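Local structure of nitroreductase (Bacteroides fragilis NCTC 9343, 3EK3) at residues L122-S126 and L127-S131. The protein binds flavin mononucleotide and probably works as an NAD(P)H-dependent oxidoreductase of the nitroreductase family. Residues are numbered along the deposited sequence; the frame is centred on the assembly and turned at random.
Sequences LAATS and LGIAS
A124 O receives two backbone N-H groups from the turn that follows its helix. I129 N lies 2.9 Å from A124 O, and L127 N reaches the same oxygen from the opposite face of the carbonyl plane. The L127 bond is the more bent of the two, with an N-H...O angle of 143°. G128 N donates to T125 O at 3.1 Å. This bond and the one from I129 N form a Schellman motif, with G128 as the C-prime residue at positive phi (71°). The helix ends here, and the chain turns back beside its last turn.

The side chains add one apolar contact and a few polar ones. I129 CG2 stands anti to its own backbone N and rests on A124 CB at 3.8 Å. L127 folds back along the helix end, and its CG lies 3.4 Å from A123 O. A123 O accepts a hydrogen bond from S126 OG at 2.8 Å and a weak one from L127 N. A chi1 of 78° puts the S126 hydroxyl between its own N and carbonyl carbon, facing back up the helix. Water 1 bridges the other side of the turn. It donates to I129 O and to T125 OG1, itself hydrogen-bonded to F121 O, both 2.8 Å from the water, and is hydrogen-bonded to S131 OG.

The motif joins helix 109-126 to strand 130-134, an outer strand of the chain's antiparallel sheet. T125 touches R14, an FMN-binding residue, S131 pairs through its backbone with V17, and N5 ND2 of the second subunit bonds S126 OG, so the helix end also meets the dimer interface. Within the chain, A124 and I129 pack against L167 of strand 160-168, while I33 and D29 of helix 27-38 touch A124 and I129 respectively.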
loop_
_atom_site.group_PDB
_atom_site.type_symbol
_atom_site.label_atom_id
_atom_site.label_comp_id
_atom_site.label_asym_id
_atom_site.label_seq_id
_atom_site.Cartn_x
_atom_site.Cartn_y
_atom_site.Cartn_z
ATOM N N LEU A 122 8.360 -4.877 4.712
ATOM C CA LEU A 122 8.260 -5.466 6.043
ATOM C C LEU A 122 8.897 -6.854 6.115
ATOM O O LEU A 122 9.639 -7.174 7.047
ATOM C CB LEU A 122 6.795 -5.479 6.483
ATOM C CG LEU A 122 6.163 -4.095 6.683
ATOM C CD1 LEU A 122 4.642 -4.193 7.011
ATOM C CD2 LEU A 122 6.890 -3.249 7.745
ATOM N N ALA A 123 8.642 -7.663 5.097
ATOM C CA ALA A 123 9.311 -8.945 4.951
ATOM C C ALA A 123 10.844 -8.730 4.958
ATOM O O ALA A 123 11.572 -9.427 5.652
ATOM C CB ALA A 123 8.855 -9.613 3.670
ATOM N N ALA A 124 11.316 -7.784 4.155
ATOM C CA ALA A 124 12.753 -7.506 4.058
ATOM C C ALA A 124 13.298 -7.083 5.406
ATOM O O ALA A 124 14.312 -7.600 5.861
ATOM C CB ALA A 124 13.015 -6.442 3.023
ATOM N N THR A 125 12.612 -6.157 6.077
ATOM C CA THR A 125 13.075 -5.688 7.384
ATOM C C THR A 125 13.166 -6.857 8.345
ATOM O O THR A 125 14.138 -6.960 9.097
ATOM C CB THR A 125 12.167 -4.581 7.943
ATOM O OG1 THR A 125 12.164 -3.463 7.057
ATOM C CG2 THR A 125 12.675 -4.116 9.314
ATOM N N SER A 126 12.171 -7.742 8.326
ATOM C CA SER A 126 12.181 -8.886 9.273
ATOM C C SER A 126 13.338 -9.845 9.039
ATOM O O SER A 126 13.663 -10.623 9.929
ATOM C CB SER A 126 10.871 -9.668 9.215
ATOM O OG SER A 126 10.858 -10.513 8.083
ATOM N N LEU A 127 13.965 -9.764 7.871
ATOM C CA LEU A 127 15.093 -10.608 7.480
ATOM C C LEU A 127 16.455 -9.895 7.494
ATOM O O LEU A 127 17.468 -10.444 7.025
ATOM C CB LEU A 127 14.807 -11.168 6.098
ATOM C CG LEU A 127 13.604 -12.120 5.998
ATOM C CD1 LEU A 127 13.193 -12.302 4.523
ATOM C CD2 LEU A 127 13.873 -13.458 6.632
ATOM N N GLY A 128 16.481 -8.682 8.042
ATOM C CA GLY A 128 17.682 -7.840 8.044
ATOM C C GLY A 128 18.135 -7.242 6.729
ATOM O O GLY A 128 19.281 -6.812 6.595
ATOM N N ILE A 129 17.199 -7.192 5.791
ATOM C CA ILE A 129 17.421 -6.699 4.441
ATOM C C ILE A 129 16.833 -5.296 4.305
ATOM O O ILE A 129 15.648 -5.084 4.579
ATOM C CB ILE A 129 16.792 -7.683 3.433
ATOM C CG1 ILE A 129 17.658 -8.941 3.342
ATOM C CG2 ILE A 129 16.593 -7.014 2.053
ATOM C CD1 ILE A 129 16.993 -10.119 2.642
ATOM N N ALA A 130 17.681 -4.338 3.932
ATOM C CA ALA A 130 17.267 -2.953 3.716
ATOM C C ALA A 130 16.455 -2.857 2.449
ATOM O O ALA A 130 16.612 -3.663 1.526
ATOM C CB ALA A 130 18.505 -2.017 3.605
ATOM N N SER A 131 15.630 -1.816 2.394
ATOM C CA SER A 131 14.779 -1.568 1.232
ATOM C C SER A 131 14.482 -0.095 1.071
ATOM O O SER A 131 14.765 0.722 1.957
ATOM C CB SER A 131 13.477 -2.359 1.363
ATOM O OG SER A 131 12.730 -1.913 2.499
HETATM O O HOH W 1 13.734 -3.052 4.777
#